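Local atomic coordinates of exodeoxyribonuclease III (Neisseria meningitidis, PDB entry 2JC4), a protein that probably degrades double-stranded DNA from its 3' ends as a magnesium- or manganese-dependent exonuclease of the AP/ExoA repair family. Residues V104-G109 / Q122-L127; P115-K120 / S169-Q174. All blocks are in the same frame, centred on the assembly; numbering follows the deposited sequence.

Interaction 1 of 2, residues V104-G109 / Q122-L127; sequences VYCVNG and QWFAAL. With ACT (acetate ion), chain F.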
ATOM      1  N   VAL A 104      -1.194  -1.289  -4.731  1.00 10.30           N
ATOM      2  CA  VAL A 104      -2.036  -2.435  -4.458  1.00  9.37           C
ATOM      3  C   VAL A 104      -2.845  -2.257  -3.168  1.00 10.22           C
ATOM      4  O   VAL A 104      -2.339  -1.779  -2.151  1.00 10.10           O
ATOM      5  CB  VAL A 104      -1.172  -3.749  -4.371  1.00  9.73           C
ATOM      6  CG1 VAL A 104      -0.715  -4.179  -5.754  1.00  8.37           C
ATOM      7  CG2 VAL A 104       0.069  -3.617  -3.360  1.00  9.27           C
ATOM      8  N   TYR A 105      -4.102  -2.647  -3.230  1.00  9.75           N
ATOM      9  CA  TYR A 105      -4.877  -2.892  -2.035  1.00  9.66           C
ATOM     10  C   TYR A 105      -5.129  -4.410  -2.047  1.00  8.91           C
ATOM     11  O   TYR A 105      -6.049  -4.887  -2.735  1.00  8.88           O
ATOM     12  CB  TYR A 105      -6.208  -2.084  -2.028  1.00  9.61           C
ATOM     13  CG  TYR A 105      -7.067  -2.571  -0.895  1.00 10.62           C
ATOM     14  CD1 TYR A 105      -6.521  -2.687   0.387  1.00  8.74           C
ATOM     15  CD2 TYR A 105      -8.397  -3.004  -1.105  1.00 10.79           C
ATOM     16  CE1 TYR A 105      -7.289  -3.190   1.464  1.00 11.07           C
ATOM     17  CE2 TYR A 105      -9.174  -3.493  -0.019  1.00 10.03           C
ATOM     18  CZ  TYR A 105      -8.590  -3.600   1.241  1.00 12.02           C
ATOM     19  OH  TYR A 105      -9.286  -4.125   2.318  1.00 14.52           O
ATOM     20  N   CYS A 106      -4.271  -5.176  -1.355  1.00  8.87           N
ATOM     21  CA  CYS A 106      -4.263  -6.629  -1.499  1.00  9.38           C
ATOM     22  C   CYS A 106      -5.417  -7.231  -0.726  1.00 10.05           C
ATOM     23  O   CYS A 106      -5.895  -6.655   0.278  1.00 10.52           O
ATOM     24  CB  CYS A 106      -2.962  -7.251  -0.984  1.00  9.06           C
ATOM     25  SG  CYS A 106      -1.499  -6.688  -1.907  1.00 11.06           S
ATOM     26  N   VAL A 107      -5.823  -8.410  -1.166  1.00 10.69           N
ATOM     27  CA  VAL A 107      -6.921  -9.134  -0.512  1.00 11.78           C
ATOM     28  C   VAL A 107      -6.650  -9.363   0.982  1.00 11.53           C
ATOM     29  O   VAL A 107      -5.626  -9.938   1.362  1.00 11.72           O
ATOM     30  CB  VAL A 107      -7.216 -10.486  -1.216  1.00 11.99           C
ATOM     31  CG1 VAL A 107      -8.449 -11.149  -0.612  1.00 10.36           C
ATOM     32  CG2 VAL A 107      -7.403 -10.261  -2.721  1.00 11.53           C
ATOM     33  N   ASN A 108      -7.596  -8.947   1.820  1.00 10.92           N
ATOM     34  CA  ASN A 108      -7.506  -9.198   3.242  1.00 10.81           C
ATOM     35  C   ASN A 108      -7.425 -10.697   3.541  1.00 10.99           C
ATOM     36  O   ASN A 108      -6.468 -11.153   4.183  1.00 10.71           O
ATOM     37  CB  ASN A 108      -8.671  -8.522   3.990  1.00 11.41           C
ATOM     38  CG  ASN A 108      -8.596  -8.742   5.516  1.00 13.05           C
ATOM     39  OD1 ASN A 108      -8.714  -9.875   5.997  1.00 12.31           O
ATOM     40  ND2 ASN A 108      -8.352  -7.668   6.255  1.00 11.97           N
ATOM     41  N   GLY A 109      -8.425 -11.459   3.078  1.00 11.65           N
ATOM     42  CA  GLY A 109      -8.406 -12.914   3.230  1.00 11.47           C
ATOM     43  C   GLY A 109      -9.364 -13.399   4.298  1.00 11.73           C
ATOM     44  O   GLY A 109      -9.796 -14.537   4.236  1.00 11.82           O
ATOM     45  N   GLN A 122      -5.089 -16.826  -5.027  1.00 13.99           N
ATOM     46  CA  GLN A 122      -5.095 -16.746  -6.499  1.00 14.72           C
ATOM     47  C   GLN A 122      -4.721 -15.324  -6.933  1.00 13.97           C
ATOM     48  O   GLN A 122      -4.076 -15.123  -7.974  1.00 14.14           O
ATOM     49  CB  GLN A 122      -6.490 -17.087  -7.032  1.00 15.46           C
ATOM     50  CG  GLN A 122      -7.048 -18.475  -6.579  1.00 21.56           C
ATOM     51  CD  GLN A 122      -8.570 -18.650  -6.855  1.00 27.46           C
ATOM     52  OE1 GLN A 122      -9.386 -17.736  -6.638  1.00 30.72           O
ATOM     53  NE2 GLN A 122      -8.944 -19.841  -7.328  1.00 30.98           N
ATOM     54  N   TRP A 123      -5.182 -14.349  -6.157  1.00 12.83           N
ATOM     55  CA  TRP A 123      -4.970 -12.932  -6.435  1.00 12.45           C
ATOM     56  C   TRP A 123      -3.458 -12.617  -6.293  1.00 12.83           C
ATOM     57  O   TRP A 123      -2.852 -11.968  -7.151  1.00 10.99           O
ATOM     58  CB  TRP A 123      -5.855 -12.076  -5.501  1.00 11.83           C
ATOM     59  CG  TRP A 123      -5.815 -10.619  -5.819  1.00 13.01           C
ATOM     60  CD1 TRP A 123      -6.674  -9.919  -6.640  1.00 12.89           C
ATOM     61  CD2 TRP A 123      -4.852  -9.689  -5.358  1.00 12.35           C
ATOM     62  NE1 TRP A 123      -6.299  -8.591  -6.690  1.00 13.48           N
ATOM     63  CE2 TRP A 123      -5.167  -8.437  -5.933  1.00 14.75           C
ATOM     64  CE3 TRP A 123      -3.726  -9.792  -4.544  1.00 14.14           C
ATOM     65  CZ2 TRP A 123      -4.403  -7.302  -5.701  1.00 12.65           C
ATOM     66  CZ3 TRP A 123      -2.975  -8.646  -4.308  1.00 13.54           C
ATOM     67  CH2 TRP A 123      -3.328  -7.427  -4.875  1.00 13.87           C
ATOM     68  N   PHE A 124      -2.835 -13.081  -5.214  1.00 12.04           N
ATOM     69  CA  PHE A 124      -1.381 -12.881  -5.087  1.00 11.94           C
ATOM     70  C   PHE A 124      -0.549 -13.536  -6.206  1.00 12.62           C
ATOM     71  O   PHE A 124       0.497 -12.985  -6.632  1.00 13.09           O
ATOM     72  CB  PHE A 124      -0.898 -13.315  -3.702  1.00 12.60           C
ATOM     73  CG  PHE A 124      -0.911 -12.193  -2.690  1.00 11.39           C
ATOM     74  CD1 PHE A 124      -2.061 -11.919  -1.931  1.00  9.37           C
ATOM     75  CD2 PHE A 124       0.214 -11.393  -2.525  1.00 11.74           C
ATOM     76  CE1 PHE A 124      -2.103 -10.885  -1.008  1.00  8.37           C
ATOM     77  CE2 PHE A 124       0.195 -10.329  -1.590  1.00 12.57           C
ATOM     78  CZ  PHE A 124      -0.948 -10.084  -0.821  1.00  9.44           C
ATOM     79  N   ALA A 125      -0.995 -14.712  -6.662  1.00 12.31           N
ATOM     80  CA  ALA A 125      -0.328 -15.412  -7.761  1.00 13.68           C
ATOM     81  C   ALA A 125      -0.411 -14.527  -8.992  1.00 12.43           C
ATOM     82  O   ALA A 125       0.566 -14.394  -9.752  1.00 13.23           O
ATOM     83  CB  ALA A 125      -1.022 -16.741  -8.042  1.00 13.70           C
ATOM     84  N   ALA A 126      -1.589 -13.944  -9.210  1.00 12.67           N
ATOM     85  CA  ALA A 126      -1.784 -13.065 -10.374  1.00 12.72           C
ATOM     86  C   ALA A 126      -0.942 -11.784 -10.233  1.00 13.22           C
ATOM     87  O   ALA A 126      -0.379 -11.281 -11.206  1.00 13.82           O
ATOM     88  CB  ALA A 126      -3.260 -12.735 -10.583  1.00 12.44           C
ATOM     89  N   LEU A 127      -0.853 -11.255  -9.023  1.00 13.68           N
ATOM     90  CA  LEU A 127      -0.038 -10.068  -8.822  1.00 13.01           C
ATOM     91  C   LEU A 127       1.436 -10.352  -9.131  1.00 13.60           C
ATOM     92  O   LEU A 127       2.104  -9.550  -9.768  1.00 13.52           O
ATOM     93  CB  LEU A 127      -0.184  -9.575  -7.373  1.00 13.42           C
ATOM     94  CG  LEU A 127       0.675  -8.370  -7.003  1.00 11.62           C
ATOM     95  CD1 LEU A 127       0.238  -7.117  -7.837  1.00  8.12           C
ATOM     96  CD2 LEU A 127       0.597  -8.092  -5.520  1.00 11.91           C
TER
HETATM   97  C   ACT F1260      -7.306  -5.759   9.002  1.00 18.00           C
HETATM   98  O   ACT F1260      -7.605  -6.958   9.178  1.00 20.08           O
HETATM   99  OXT ACT F1260      -8.248  -4.931   8.890  1.00 17.68           O
HETATM  100  CH3 ACT F1260      -5.864  -5.407   8.927  1.00 16.18           C

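Interaction 2 of 2, residues P115-K120 / S169-Q174; sequences PKFKYK and SSVERQ. With 2HP (dihydrogenphosphate ion), chain G.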
ATOM      1  N   PRO A 115     -13.428 -18.743   2.226  1.00 16.42           N
ATOM      2  CA  PRO A 115     -13.285 -18.778   0.784  1.00 15.94           C
ATOM      3  C   PRO A 115     -12.495 -17.566   0.269  1.00 15.85           C
ATOM      4  O   PRO A 115     -11.885 -17.629  -0.789  1.00 15.41           O
ATOM      5  CB  PRO A 115     -14.727 -18.689   0.264  1.00 16.72           C
ATOM      6  CG  PRO A 115     -15.621 -18.890   1.388  1.00 18.57           C
ATOM      7  CD  PRO A 115     -14.840 -18.762   2.676  1.00 16.43           C
ATOM      8  N   LYS A 116     -12.547 -16.460   1.005  1.00 15.88           N
ATOM      9  CA  LYS A 116     -11.755 -15.263   0.649  1.00 15.65           C
ATOM     10  C   LYS A 116     -10.249 -15.484   0.770  1.00 14.39           C
ATOM     11  O   LYS A 116      -9.481 -14.779   0.161  1.00 15.35           O
ATOM     12  CB  LYS A 116     -12.219 -14.044   1.450  1.00 15.91           C
ATOM     13  CG  LYS A 116     -13.648 -13.650   1.158  1.00 16.40           C
ATOM     14  CD  LYS A 116     -14.112 -12.487   2.020  1.00 19.82           C
ATOM     15  CE  LYS A 116     -15.579 -12.222   1.699  1.00 20.34           C
ATOM     16  NZ  LYS A 116     -16.049 -10.969   2.353  1.00 25.48           N
ATOM     17  N   PHE A 117      -9.826 -16.486   1.535  1.00 13.96           N
ATOM     18  CA  PHE A 117      -8.415 -16.839   1.611  1.00 13.21           C
ATOM     19  C   PHE A 117      -7.932 -17.563   0.336  1.00 13.66           C
ATOM     20  O   PHE A 117      -6.752 -17.448  -0.049  1.00 12.59           O
ATOM     21  CB  PHE A 117      -8.134 -17.703   2.856  1.00 13.10           C
ATOM     22  CG  PHE A 117      -6.672 -17.755   3.245  1.00 11.66           C
ATOM     23  CD1 PHE A 117      -6.068 -16.646   3.831  1.00  8.41           C
ATOM     24  CD2 PHE A 117      -5.904 -18.908   3.036  1.00 11.81           C
ATOM     25  CE1 PHE A 117      -4.741 -16.694   4.234  1.00  8.60           C
ATOM     26  CE2 PHE A 117      -4.563 -18.936   3.419  1.00 11.54           C
ATOM     27  CZ  PHE A 117      -3.996 -17.822   4.009  1.00 11.27           C
ATOM     28  N   LYS A 118      -8.828 -18.344  -0.305  1.00 14.46           N
ATOM     29  CA  LYS A 118      -8.488 -18.937  -1.604  1.00 14.85           C
ATOM     30  C   LYS A 118      -8.386 -17.823  -2.654  1.00 14.09           C
ATOM     31  O   LYS A 118      -7.495 -17.863  -3.513  1.00 14.29           O
ATOM     32  CB  LYS A 118      -9.507 -20.015  -2.068  1.00 16.69           C
ATOM     33  CG  LYS A 118      -9.577 -21.241  -1.136  1.00 20.64           C
ATOM     34  CD  LYS A 118      -9.245 -22.533  -1.871  1.00 28.68           C
ATOM     35  CE  LYS A 118      -8.892 -23.665  -0.903  1.00 28.90           C
ATOM     36  NZ  LYS A 118     -10.128 -24.296  -0.327  1.00 31.62           N
ATOM     37  N   TYR A 119      -9.316 -16.866  -2.591  1.00 13.09           N
ATOM     38  CA  TYR A 119      -9.247 -15.654  -3.427  1.00 12.83           C
ATOM     39  C   TYR A 119      -7.904 -14.984  -3.199  1.00 12.09           C
ATOM     40  O   TYR A 119      -7.198 -14.703  -4.155  1.00 13.09           O
ATOM     41  CB  TYR A 119     -10.423 -14.718  -3.166  1.00 12.39           C
ATOM     42  CG  TYR A 119     -10.380 -13.329  -3.802  1.00 13.80           C
ATOM     43  CD1 TYR A 119     -10.013 -13.141  -5.153  1.00 17.29           C
ATOM     44  CD2 TYR A 119     -10.752 -12.206  -3.054  1.00 13.99           C
ATOM     45  CE1 TYR A 119      -9.986 -11.830  -5.720  1.00 16.50           C
ATOM     46  CE2 TYR A 119     -10.737 -10.930  -3.598  1.00 14.43           C
ATOM     47  CZ  TYR A 119     -10.335 -10.751  -4.934  1.00 13.79           C
ATOM     48  OH  TYR A 119     -10.347  -9.483  -5.452  1.00 12.65           O
ATOM     49  N   LYS A 120      -7.526 -14.763  -1.939  1.00 12.10           N
ATOM     50  CA  LYS A 120      -6.241 -14.134  -1.631  1.00 11.00           C
ATOM     51  C   LYS A 120      -5.081 -14.850  -2.329  1.00 11.45           C
ATOM     52  O   LYS A 120      -4.204 -14.200  -2.906  1.00 10.78           O
ATOM     53  CB  LYS A 120      -5.973 -14.075  -0.113  1.00 10.11           C
ATOM     54  CG  LYS A 120      -4.800 -13.173   0.278  1.00  9.98           C
ATOM     55  CD  LYS A 120      -4.661 -13.063   1.820  1.00 11.96           C
ATOM     56  CE  LYS A 120      -3.641 -11.969   2.234  1.00 10.16           C
ATOM     57  NZ  LYS A 120      -3.712 -11.628   3.692  1.00 10.24           N
ATOM     58  N   SER A 169       0.241 -15.696   8.895  1.00 11.11           N
ATOM     59  CA  SER A 169       0.466 -17.128   8.628  1.00 11.58           C
ATOM     60  C   SER A 169       1.711 -17.393   7.786  1.00 12.08           C
ATOM     61  O   SER A 169       2.170 -16.541   6.987  1.00 12.25           O
ATOM     62  CB  SER A 169      -0.770 -17.796   7.968  1.00 10.98           C
ATOM     63  OG  SER A 169      -0.908 -17.389   6.607  1.00 10.69           O
ATOM     64  N   SER A 170       2.268 -18.577   7.976  1.00 12.81           N
ATOM     65  CA  SER A 170       3.419 -19.042   7.199  1.00 14.47           C
ATOM     66  C   SER A 170       3.155 -18.996   5.690  1.00 13.74           C
ATOM     67  O   SER A 170       4.011 -18.541   4.894  1.00 13.26           O
ATOM     68  CB  SER A 170       3.833 -20.445   7.671  1.00 15.53           C
ATOM     69  OG  SER A 170       2.782 -21.407   7.482  1.00 21.14           O
ATOM     70  N   VAL A 171       1.968 -19.407   5.272  1.00 12.09           N
ATOM     71  CA  VAL A 171       1.701 -19.385   3.824  1.00 12.75           C
ATOM     72  C   VAL A 171       1.597 -17.953   3.258  1.00 11.63           C
ATOM     73  O   VAL A 171       2.125 -17.673   2.185  1.00 12.55           O
ATOM     74  CB  VAL A 171       0.491 -20.272   3.419  1.00 12.79           C
ATOM     75  CG1 VAL A 171      -0.827 -19.757   4.033  1.00 12.83           C
ATOM     76  CG2 VAL A 171       0.425 -20.418   1.902  1.00 13.99           C
ATOM     77  N   GLU A 172       0.917 -17.064   3.974  1.00 11.69           N
ATOM     78  CA  GLU A 172       0.867 -15.641   3.575  1.00 11.71           C
ATOM     79  C   GLU A 172       2.267 -15.077   3.507  1.00 11.70           C
ATOM     80  O   GLU A 172       2.619 -14.341   2.563  1.00 11.50           O
ATOM     81  CB  GLU A 172       0.041 -14.838   4.575  1.00 12.88           C
ATOM     82  CG  GLU A 172      -1.476 -14.981   4.383  1.00 10.84           C
ATOM     83  CD  GLU A 172      -2.255 -14.439   5.595  1.00 11.52           C
ATOM     84  OE1 GLU A 172      -2.119 -15.015   6.685  1.00 13.25           O
ATOM     85  OE2 GLU A 172      -2.984 -13.432   5.469  1.00 11.68           O
ATOM     86  N   ARG A 173       3.101 -15.446   4.479  1.00 11.22           N
ATOM     87  CA  ARG A 173       4.486 -14.959   4.462  1.00 11.62           C
ATOM     88  C   ARG A 173       5.252 -15.481   3.242  1.00 12.66           C
ATOM     89  O   ARG A 173       6.059 -14.759   2.642  1.00 12.76           O
ATOM     90  CB  ARG A 173       5.175 -15.262   5.793  1.00 11.24           C
ATOM     91  CG  ARG A 173       4.607 -14.410   6.891  1.00  9.66           C
ATOM     92  CD  ARG A 173       5.065 -14.845   8.259  1.00 10.68           C
ATOM     93  NE  ARG A 173       4.642 -13.818   9.236  1.00 10.06           N
ATOM     94  CZ  ARG A 173       4.655 -13.996  10.549  1.00 12.29           C
ATOM     95  NH1 ARG A 173       5.078 -15.158  11.062  1.00 11.43           N
ATOM     96  NH2 ARG A 173       4.286 -13.000  11.357  1.00  9.72           N
ATOM     97  N   GLN A 174       4.911 -16.694   2.806  1.00 13.16           N
ATOM     98  CA  GLN A 174       5.463 -17.197   1.544  1.00 13.28           C
ATOM     99  C   GLN A 174       5.020 -16.397   0.320  1.00 12.77           C
ATOM    100  O   GLN A 174       5.842 -16.152  -0.570  1.00 11.84           O
ATOM    101  CB  GLN A 174       5.178 -18.682   1.332  1.00 14.10           C
ATOM    102  CG  GLN A 174       6.027 -19.285   0.147  1.00 17.29           C
ATOM    103  CD  GLN A 174       7.536 -19.031   0.308  1.00 22.34           C
ATOM    104  OE1 GLN A 174       8.174 -19.473   1.282  1.00 26.36           O
ATOM    105  NE2 GLN A 174       8.112 -18.329  -0.651  1.00 22.28           N
TER
HETATM  106  P   2HP G1261     -16.667  -8.743  -0.822  1.00 22.95           P
HETATM  107  O1  2HP G1261     -15.959  -8.601   0.543  1.00 30.91           O
HETATM  108  O2  2HP G1261     -16.536 -10.078  -1.571  1.00 28.26           O
HETATM  109  O3  2HP G1261     -16.097  -7.522  -1.735  1.00 32.19           O
HETATM  110  O4  2HP G1261     -18.218  -8.481  -0.492  1.00 34.24           O

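Interaction 1 of 2, residues V104-G109 / Q122-L127
Trp123, Cys106 and Val107 carry this contact, in which helix 115-135 packs on the end of strand 99-105 within a beta-alpha-beta unit of the DNase I-like fold. The indole is broad enough to serve both residues that follow the strand. Val107 places CG2 over one face, 3.8 Å from the centroid of the five-membered ring of Trp123 and 26° off its normal, a CH-pi contact. The methyl lies 3.5 Å from Trp123 CG. The Trp123 side chain leaves the helix toward the strand, and with CG opposite the backbone N (chi1 -174°) the indole presents a face to Val107 and lies beside Cys106.

Cys106 fills the corner between two aromatic side chains. Its SG is 3.4 Å from Trp123 CZ3 and also approaches the Phe124 ring obliquely, 4.5 Å from its centroid, so one small, polarisable sulfur makes two sulfur-aromatic contacts. The same residue brings CB to 3.5 Å from Phe124 CZ. Within the helix, Trp123 CZ3 sits above the centre of the Phe124 ring, and the two aromatics thereby form a single apolar surface for the cysteine. Val104 and Leu127 extend the apolar seam along the helix, a branched residue on the strand meeting the branched end of a leucine.

The alternation of the strand turns Tyr105 the other way, its side chain beside those of Glu34, a magnesium ligand, and Asp146; it is the predicted active-site tyrosine. The helix thus packs behind the backbone that carries a probable catalytic group. Farther along the loop, Asn108 ND2 donates to O of an acetate ion, probably from the crystallisation liquor, which His167 also binds. At the far end of the seam, Val104 CG1 meets Leu127 CD1 at 3.7 Å.

Interaction 2 of 2, residues P115-K120 / S169-Q174
The short helical segments 115-120 and 170-174 run in nearly the same direction, 24° apart, with their axes 12.3 Å from each other, a separation that long side chains have to bridge. Lys120 and Glu172 do so with a salt bridge, Lys120 NZ to Glu172 OE2 at 2.6 Å. The lysine is extended throughout, CG lying opposite the backbone N (chi1 -168°), and its chain meets that of the glutamate at about a right angle. This length spans the gap between the helices, and the buried ammonium group, with three N-H donors, meets three acceptors: Glu172 OE2 and the carbonyl oxygens of Asn108 and Asn148.

Both carboxylate oxygens of Glu172 are engaged. OE2 takes the lysine through its anti lone pair and additionally accepts from His167 N, while OE1 receives the hydroxyl of Ser169 at 2.7 Å from Ser169 OG, again on the anti side. Ser169 N also donates weakly to Glu172 OE1, over 3.3 Å. In return Glu172 N donates to Ser169 OG in a nearly straight bond of 3.2 Å. Several donors around one carboxylate would probably stabilise its negative charge and fix its rotation.

Phe117 provides the apolar half of the interface. It points its ring edge at the second helix: CZ lies 3.7 Å from Val171 CG1, and CE1 is 3.6 Å from Glu172 CD. The ring and carboxylate planes are 78° apart, so the phenyl rim meets a steeply turned group. Trp175 also meets this ring. On another side of the first helix, Lys116 NZ donates to O1 of a bound dihydrogenphosphate. With Ser169 as N-cap of helix 170-180, the reciprocal backbone-to-side-chain bonds with Glu172 make a capping box, reinforced by the serine hydroxyl; its glutamate also serves the interhelical salt bridge.

In the fold
Both interactions use helix 115-135: residues 115-120, near its N-terminal end, meet helix 170-180 in interaction 2, and residues 122-127 pack against the end of strand 99-105 in interaction 1. Their segments alternate along the chain, in the order 104-109, 115-120, 122-127, 169-174, and the contact centres lie about 9 Å apart on the same side of the chain's centre. They touch directly through Lys120, which reaches the 104-109 segment, and through Val107 CG2, which packs on Tyr119. Helix 115-135 therefore backs the strand end that carries Tyr105, holds through Lys120 the backbone of Asn148, a predicted transition-state stabiliser, and joins both to helix 170-180.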